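Local coordinates for protein peptidoglycan D,D-transpeptidase FtsI (Yersinia pestis, PDB 6SYN) that probably catalyses peptide cross-linking of septal peptidoglycan during cell division, as a class B penicillin-binding protein with D,D-transpeptidase activity, at residues A207-V212 with E216-A221; K332-N335 with G340-S343; L373-A378 with R387-T392. All coordinates share one frame; numbering follows the deposited sequence.

Contact 1: A207-V212 with E216-A221; sequences AVLVDV and EVLAMA
Leu209 pairs with Ala219, and Ala207 with Ala221, where strands 207-211 and 217-221 form an antiparallel beta hairpin.

Backbone hydrogen bonds hold most of the contact. Ala207 and Ala221 form a hydrogen-bonded pair, with Ala221 N reaching Ala207 O at 3.1 Å. Further on, Leu209 N donates to Ala219 O at 2.9 Å. Leu209 O then accepts twice, from Leu218 N at 3.0 Å and from Ala219 N at 3.3 Å. The bond from Leu218 is the more bent, 139° at the hydrogen. Two residues thus face one, which is a classic beta bulge, and the register slips by one beyond it. The last bond runs from Asp211 N to Glu216 O.

Apolar contacts lie on both faces of the hairpin, and the bulge interrupts the alternation so that Leu218 and Ala219 both meet Leu209. Leu209 CB meets Ala219 CB at 3.7 Å. The extra residue of the bulge, Leu218, lays its CB against Leu209 CD2. Its CD1 reaches on to Asp211 CB at 3.9 Å, because CG stands anti to the carbonyl carbon (chi1 -67°). On the other face, Val208 CG2 and Met220 CG lie 4.4 Å apart, a loose touch.

Charges gather at the turn. Asp211 OD2 and Glu216 OE1 are 4.3 Å apart and would repel if both are ionised. Each acid has other partners: Asp211 OD1 takes Asn213 N, Glu216 OE1 bonds Thr214 OG1, and Glu216 OE2 forms a salt bridge with Arg22.

The hairpin lies at one edge of the five-stranded antiparallel sheet of the transpeptidase domain. Strand 217-223 is outermost, and strand 204-211 continues the sheet into strand 471-478. Helix 183-199 packs on Ala207, Ala219 and Ala221, whereas helices 242-245 and 370-381 pack on the face of Val208 and Met220.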
loop_
_atom_site.group_PDB
_atom_site.type_symbol
_atom_site.label_atom_id
_atom_site.label_comp_id
_atom_site.label_asym_id
_atom_site.label_seq_id
_atom_site.Cartn_x
_atom_site.Cartn_y
_atom_site.Cartn_z
ATOM N N ALA A 207 -0.739 -3.565 0.755
ATOM C CA ALA A 207 0.121 -4.454 -0.051
ATOM C C ALA A 207 0.639 -3.649 -1.241
ATOM O O ALA A 207 -0.196 -3.039 -1.943
ATOM C CB ALA A 207 -0.656 -5.665 -0.499
ATOM N N VAL A 208 1.960 -3.618 -1.429
ATOM C CA VAL A 208 2.610 -3.001 -2.621
ATOM C C VAL A 208 3.382 -4.096 -3.361
ATOM O O VAL A 208 4.154 -4.825 -2.706
ATOM C CB VAL A 208 3.508 -1.809 -2.237
ATOM C CG1 VAL A 208 4.151 -1.174 -3.462
ATOM C CG2 VAL A 208 2.740 -0.766 -1.446
ATOM N N LEU A 209 3.150 -4.193 -4.674
ATOM C CA LEU A 209 3.824 -5.127 -5.611
ATOM C C LEU A 209 4.567 -4.309 -6.671
ATOM O O LEU A 209 3.907 -3.536 -7.394
ATOM C CB LEU A 209 2.767 -6.017 -6.267
ATOM C CG LEU A 209 3.310 -7.104 -7.192
ATOM C CD1 LEU A 209 3.897 -8.250 -6.387
ATOM C CD2 LEU A 209 2.218 -7.601 -8.127
ATOM N N VAL A 210 5.883 -4.502 -6.779
ATOM C CA VAL A 210 6.772 -3.719 -7.685
ATOM C C VAL A 210 7.518 -4.687 -8.607
ATOM O O VAL A 210 8.004 -5.723 -8.122
ATOM C CB VAL A 210 7.750 -2.841 -6.886
ATOM C CG1 VAL A 210 8.665 -2.036 -7.801
ATOM C CG2 VAL A 210 7.008 -1.929 -5.920
ATOM N N ASP A 211 7.582 -4.338 -9.893
ATOM C CA ASP A 211 8.443 -4.995 -10.902
ATOM C C ASP A 211 9.899 -4.718 -10.522
ATOM O O ASP A 211 10.267 -3.536 -10.380
ATOM C CB ASP A 211 8.124 -4.485 -12.308
ATOM C CG ASP A 211 8.543 -5.443 -13.406
ATOM O OD1 ASP A 211 9.736 -5.801 -13.451
ATOM O OD2 ASP A 211 7.666 -5.836 -14.197
ATOM N N VAL A 212 10.690 -5.778 -10.374
ATOM C CA VAL A 212 12.111 -5.733 -9.917
ATOM C C VAL A 212 12.985 -5.024 -10.970
ATOM O O VAL A 212 13.960 -4.349 -10.576
ATOM C CB VAL A 212 12.575 -7.171 -9.614
ATOM C CG1 VAL A 212 14.078 -7.273 -9.428
ATOM C CG2 VAL A 212 11.837 -7.744 -8.410
ATOM N N GLU A 216 8.257 -0.361 -12.032
ATOM C CA GLU A 216 6.808 -0.116 -12.215
ATOM C C GLU A 216 6.054 -0.647 -10.987
ATOM O O GLU A 216 6.436 -1.727 -10.474
ATOM C CB GLU A 216 6.330 -0.804 -13.490
ATOM C CG GLU A 216 6.799 -0.129 -14.759
ATOM C CD GLU A 216 6.434 -0.927 -15.994
ATOM O OE1 GLU A 216 6.982 -2.035 -16.161
ATOM O OE2 GLU A 216 5.573 -0.464 -16.760
ATOM N N VAL A 217 5.040 0.095 -10.526
ATOM C CA VAL A 217 4.089 -0.354 -9.469
ATOM C C VAL A 217 2.976 -1.135 -10.168
ATOM O O VAL A 217 2.154 -0.493 -10.848
ATOM C CB VAL A 217 3.514 0.818 -8.653
ATOM C CG1 VAL A 217 2.545 0.320 -7.591
ATOM C CG2 VAL A 217 4.605 1.679 -8.025
ATOM N N LEU A 218 2.982 -2.462 -10.012
ATOM C CA LEU A 218 2.032 -3.412 -10.646
ATOM C C LEU A 218 0.745 -3.490 -9.822
ATOM O O LEU A 218 -0.320 -3.752 -10.417
ATOM C CB LEU A 218 2.705 -4.785 -10.755
ATOM C CG LEU A 218 3.889 -4.843 -11.718
ATOM C CD1 LEU A 218 4.652 -6.150 -11.588
ATOM C CD2 LEU A 218 3.429 -4.627 -13.155
ATOM N N ALA A 219 0.840 -3.305 -8.503
ATOM C CA ALA A 219 -0.317 -3.343 -7.582
ATOM C C ALA A 219 -0.037 -2.465 -6.361
ATOM O O ALA A 219 1.103 -2.479 -5.872
ATOM C CB ALA A 219 -0.608 -4.769 -7.194
ATOM N N MET A 220 -1.058 -1.739 -5.895
ATOM C CA MET A 220 -1.006 -0.866 -4.693
ATOM C C MET A 220 -2.414 -0.780 -4.088
ATOM O O MET A 220 -3.234 0.020 -4.591
ATOM C CB MET A 220 -0.508 0.531 -5.073
ATOM C CG MET A 220 -0.222 1.428 -3.887
ATOM S SD MET A 220 0.076 3.130 -4.417
ATOM C CE MET A 220 1.866 3.178 -4.400
ATOM N N ALA A 221 -2.684 -1.578 -3.051
ATOM C CA ALA A 221 -4.020 -1.729 -2.435
ATOM C C ALA A 221 -3.965 -1.400 -0.941
ATOM O O ALA A 221 -2.892 -1.538 -0.326
ATOM C CB ALA A 221 -4.537 -3.124 -2.667
#

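Contact 2: K332-N335 with G340-S343; sequences KATN and GESS
Thr334 and Glu341 join two parts of one irregular loop, the connection between helix 319-327 and helix 354-360 of the transpeptidase domain. The chain doubles back here without strand pairing, and the touching parts run in nearly opposed directions, 157° apart.

The close side is built round the Glu341 carboxylate. The side chain is extended, with CG anti to the backbone N (chi1 -175°), and this carries the acid across to the other limb. Thr334 OG1 donates to Glu341 OE1. The modelled length of 2.3 Å is too short to be taken literally, so the exact distance is doubtful. The carboxylate also gathers backbone N-H groups of the intervening turn: OE1 takes Leu336 N and OE2 takes Leu338 N. One acid therefore ties down several points of the loop. Thr334 is buried, and its side chain also touches Leu371 and Gln372 of helix 370-381.

The other side is looser and lies near the surface. Ser343 CB rests 3.7 Å from Ala333 N, and Ala333 itself is exposed. The CB of Ser342 points away from the other limb; its OG bonds Gly344 N. Two waters fill in between the limbs. Water 1 accepts from Thr334 N at 3.0 Å and gives a weak bond to Ser342 O. Water 2 donates to both Thr334 OG1, at 2.8 Å, and Ser342 O, at 2.9 Å.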
loop_
_atom_site.group_PDB
_atom_site.type_symbol
_atom_site.label_atom_id
_atom_site.label_comp_id
_atom_site.label_asym_id
_atom_site.label_seq_id
_atom_site.Cartn_x
_atom_site.Cartn_y
_atom_site.Cartn_z
ATOM N N LYS A 332 14.007 9.116 1.395
ATOM C CA LYS A 332 14.065 9.679 0.024
ATOM C C LYS A 332 12.677 9.629 -0.613
ATOM O O LYS A 332 11.999 8.592 -0.481
ATOM C CB LYS A 332 15.057 8.888 -0.830
ATOM C CG LYS A 332 16.527 9.143 -0.534
ATOM C CD LYS A 332 17.425 8.246 -1.351
ATOM C CE LYS A 332 18.890 8.371 -0.992
ATOM N NZ LYS A 332 19.729 7.454 -1.801
ATOM N N ALA A 333 12.296 10.703 -1.307
ATOM C CA ALA A 333 11.002 10.818 -2.017
ATOM C C ALA A 333 10.884 9.666 -3.019
ATOM O O ALA A 333 11.918 9.220 -3.540
ATOM C CB ALA A 333 10.875 12.165 -2.686
ATOM N N THR A 334 9.658 9.185 -3.228
ATOM C CA THR A 334 9.309 8.087 -4.169
ATOM C C THR A 334 8.937 8.730 -5.518
ATOM O O THR A 334 9.090 8.054 -6.550
ATOM C CB THR A 334 8.298 7.152 -3.489
ATOM O OG1 THR A 334 7.223 7.934 -2.968
ATOM C CG2 THR A 334 8.916 6.362 -2.353
ATOM N N ASN A 335 8.528 10.005 -5.498
ATOM C CA ASN A 335 8.401 10.928 -6.662
ATOM C C ASN A 335 7.321 10.457 -7.651
ATOM O O ASN A 335 7.556 10.593 -8.870
ATOM C CB ASN A 335 9.730 11.105 -7.408
ATOM C CG ASN A 335 10.822 11.745 -6.578
ATOM O OD1 ASN A 335 11.959 11.280 -6.588
ATOM N ND2 ASN A 335 10.500 12.818 -5.871
ATOM N N GLY A 340 -0.331 13.916 -0.935
ATOM C CA GLY A 340 0.057 13.487 0.424
ATOM C C GLY A 340 1.230 12.516 0.423
ATOM O O GLY A 340 1.512 11.935 1.490
ATOM N N GLU A 341 1.908 12.343 -0.715
ATOM C CA GLU A 341 3.025 11.375 -0.859
ATOM C C GLU A 341 4.189 11.813 0.035
ATOM O O GLU A 341 4.792 12.853 -0.265
ATOM C CB GLU A 341 3.468 11.267 -2.315
ATOM C CG GLU A 341 4.527 10.205 -2.539
ATOM C CD GLU A 341 4.789 9.894 -4.001
ATOM O OE1 GLU A 341 5.795 9.212 -4.289
ATOM O OE2 GLU A 341 3.989 10.342 -4.848
ATOM N N SER A 342 4.488 11.023 1.071
ATOM C CA SER A 342 5.506 11.310 2.115
ATOM C C SER A 342 6.823 10.577 1.827
ATOM O O SER A 342 6.796 9.481 1.213
ATOM C CB SER A 342 4.987 10.947 3.478
ATOM O OG SER A 342 5.981 11.164 4.470
ATOM N N SER A 343 7.930 11.167 2.290
ATOM C CA SER A 343 9.304 10.598 2.254
ATOM C C SER A 343 9.706 10.124 3.654
ATOM O O SER A 343 10.890 9.785 3.840
ATOM C CB SER A 343 10.286 11.607 1.716
ATOM O OG SER A 343 10.610 12.573 2.703
HETATM O O HOH W 1 8.015 10.287 -0.973
HETATM O O HOH W 2 5.782 7.446 -0.610
#

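Contact 3: L373-A378 with R387-T392; sequences LARVYA and RPLSIT
Arg375 of helix 370-381 meets Leu389 of the loop that follows strand 385-386. This is a helix-to-loop contact in the transpeptidase domain, whose fold is that of the penicillin-binding proteins and serine beta-lactamases. It is small: two side chains, the carbonyl oxygen of Arg387 and one water.

Arg375 leaves the helix extended, with CG anti to the backbone N (chi1 -169°) and CD continuing the extended chain. These first two torsions carry CD to the loop. The bend at chi3 (43°) then turns NE and the guanidinium toward the carbonyls of Lys332 and Ala333. Arg375 CD lies 3.9 Å from Leu389 CD1 and 4.0 Å from Arg387 O. Arg375 CG also comes near that carbonyl oxygen, at 4.1 Å. The aliphatic part of the arginine thus does most of the touching.

Leu389 reaches back toward the helix. Its CG stands anti to the carbonyl carbon (chi1 -64°), and CD1 is the branch in contact. The two side chains cross at about a right angle. CD1 also comes within 4.1 Å of Arg375 NH1, and it approaches the guanidinium obliquely. Thr334 touches both side chains and lies beside the contact.

The charged end is held by other partners. Arg375 NH1 donates to Ala333 O, and NH2 gives a weak bond to Lys332 O. Arg387 sends its own guanidinium elsewhere: NH2 bonds Val398 O. Across the contact Arg387 meets Arg375 through its carbonyl oxygen.

One water completes the link between helix and loop. Water 3 lies in the guanidinium plane, at its edge, where it accepts from Arg375 NH1 at 2.9 Å and from Leu389 N at 3.2 Å.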
loop_
_atom_site.group_PDB
_atom_site.type_symbol
_atom_site.label_atom_id
_atom_site.label_comp_id
_atom_site.label_asym_id
_atom_site.label_seq_id
_atom_site.Cartn_x
_atom_site.Cartn_y
_atom_site.Cartn_z
ATOM N N LEU A 373 9.307 0.834 1.367
ATOM C CA LEU A 373 9.744 -0.532 1.768
ATOM C C LEU A 373 9.726 -1.469 0.550
ATOM O O LEU A 373 10.609 -2.337 0.465
ATOM C CB LEU A 373 8.829 -1.037 2.889
ATOM C CG LEU A 373 9.225 -2.376 3.514
ATOM C CD1 LEU A 373 10.629 -2.318 4.097
ATOM C CD2 LEU A 373 8.228 -2.791 4.591
ATOM N N ALA A 374 8.754 -1.297 -0.351
ATOM C CA ALA A 374 8.612 -2.094 -1.592
ATOM C C ALA A 374 9.827 -1.840 -2.484
ATOM O O ALA A 374 10.349 -2.807 -3.066
ATOM C CB ALA A 374 7.327 -1.747 -2.299
ATOM N N ARG A 375 10.272 -0.584 -2.560
ATOM C CA ARG A 375 11.438 -0.182 -3.383
ATOM C C ARG A 375 12.721 -0.789 -2.795
ATOM O O ARG A 375 13.576 -1.209 -3.596
ATOM C CB ARG A 375 11.520 1.339 -3.496
ATOM C CG ARG A 375 12.527 1.809 -4.538
ATOM C CD ARG A 375 12.736 3.308 -4.546
ATOM N NE ARG A 375 12.840 3.851 -3.201
ATOM C CZ ARG A 375 12.577 5.107 -2.865
ATOM N NH1 ARG A 375 12.198 5.983 -3.781
ATOM N NH2 ARG A 375 12.697 5.487 -1.604
ATOM N N VAL A 376 12.859 -0.848 -1.467
ATOM C CA VAL A 376 14.003 -1.546 -0.807
ATOM C C VAL A 376 14.059 -2.984 -1.349
ATOM O O VAL A 376 15.122 -3.402 -1.837
ATOM C CB VAL A 376 13.909 -1.507 0.733
ATOM C CG1 VAL A 376 14.895 -2.462 1.389
ATOM C CG2 VAL A 376 14.104 -0.100 1.277
ATOM N N TYR A 377 12.936 -3.699 -1.315
ATOM C CA TYR A 377 12.855 -5.136 -1.678
ATOM C C TYR A 377 12.968 -5.299 -3.203
ATOM O O TYR A 377 13.519 -6.337 -3.632
ATOM C CB TYR A 377 11.640 -5.764 -0.984
ATOM C CG TYR A 377 11.963 -6.132 0.440
ATOM C CD1 TYR A 377 11.991 -5.172 1.439
ATOM C CD2 TYR A 377 12.366 -7.415 0.767
ATOM C CE1 TYR A 377 12.338 -5.491 2.741
ATOM C CE2 TYR A 377 12.726 -7.751 2.061
ATOM C CZ TYR A 377 12.709 -6.787 3.052
ATOM O OH TYR A 377 13.070 -7.119 4.326
ATOM N N ALA A 378 12.523 -4.305 -3.985
ATOM C CA ALA A 378 12.704 -4.231 -5.457
ATOM C C ALA A 378 14.193 -4.065 -5.798
ATOM O O ALA A 378 14.625 -4.580 -6.858
ATOM C CB ALA A 378 11.889 -3.099 -6.028
ATOM N N ARG A 387 16.314 1.318 -8.679
ATOM C CA ARG A 387 15.559 1.860 -9.841
ATOM C C ARG A 387 14.465 2.801 -9.344
ATOM O O ARG A 387 13.915 2.605 -8.266
ATOM C CB ARG A 387 14.991 0.714 -10.687
ATOM C CG ARG A 387 15.796 0.449 -11.953
ATOM C CD ARG A 387 15.209 -0.608 -12.868
ATOM N NE ARG A 387 15.593 -1.932 -12.405
ATOM C CZ ARG A 387 16.645 -2.629 -12.825
ATOM N NH1 ARG A 387 16.884 -3.819 -12.300
ATOM N NH2 ARG A 387 17.447 -2.158 -13.763
ATOM N N PRO A 388 14.154 3.884 -10.088
ATOM C CA PRO A 388 12.997 4.724 -9.778
ATOM C C PRO A 388 11.635 4.052 -10.010
ATOM O O PRO A 388 11.490 3.276 -10.935
ATOM C CB PRO A 388 13.118 5.934 -10.722
ATOM C CG PRO A 388 14.112 5.523 -11.794
ATOM C CD PRO A 388 14.952 4.408 -11.205
ATOM N N LEU A 389 10.661 4.422 -9.176
ATOM C CA LEU A 389 9.248 3.966 -9.240
ATOM C C LEU A 389 8.499 4.736 -10.335
ATOM O O LEU A 389 8.954 5.836 -10.682
ATOM C CB LEU A 389 8.614 4.212 -7.868
ATOM C CG LEU A 389 9.217 3.420 -6.709
ATOM C CD1 LEU A 389 8.963 4.119 -5.382
ATOM C CD2 LEU A 389 8.670 2.001 -6.682
ATOM N N SER A 390 7.395 4.180 -10.854
ATOM C CA SER A 390 6.379 4.913 -11.663
ATOM C C SER A 390 5.006 4.224 -11.563
ATOM O O SER A 390 4.992 2.991 -11.361
ATOM C CB SER A 390 6.835 5.084 -13.101
ATOM O OG SER A 390 6.935 3.838 -13.770
ATOM N N ILE A 391 3.910 4.998 -11.677
ATOM C CA ILE A 391 2.494 4.497 -11.735
ATOM C C ILE A 391 1.999 4.514 -13.187
ATOM O O ILE A 391 0.791 4.270 -13.381
ATOM C CB ILE A 391 1.479 5.261 -10.841
ATOM C CG1 ILE A 391 1.962 6.635 -10.369
ATOM C CG2 ILE A 391 1.021 4.396 -9.673
ATOM C CD1 ILE A 391 1.964 7.691 -11.452
ATOM N N THR A 392 2.865 4.789 -14.167
ATOM C CA THR A 392 2.501 4.784 -15.614
ATOM C C THR A 392 3.372 3.760 -16.346
ATOM O O THR A 392 4.537 3.591 -15.957
ATOM C CB THR A 392 2.582 6.193 -16.218
ATOM O OG1 THR A 392 3.927 6.671 -16.159
ATOM C CG2 THR A 392 1.663 7.167 -15.513
HETATM O O HOH W 3 11.399 6.112 -6.592
#

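Overall arrangement
The three contacts form one continuous region of the transpeptidase domain, with contact 3 in the middle. Its centre lies about 8 Å from that of contact 1 and about 12 Å from that of contact 2. Contacts 1 and 2 do not touch; their nearest atoms are about 7 Å apart. Contact 3 meets the hairpin through Ala374 CB, 3.4 Å from Val208 CG1, and through Val217 N, 3.0 Å from Ser390 O. It meets contact 2 where Thr334 CB lies 3.6 Å from Leu389 CD1. None of these segments supplies a residue of the ligand pocket. Helix 370-381 is tied to its neighbourhood: Tyr377 OH bonds Thr253 O, next to pocket residue Ser252.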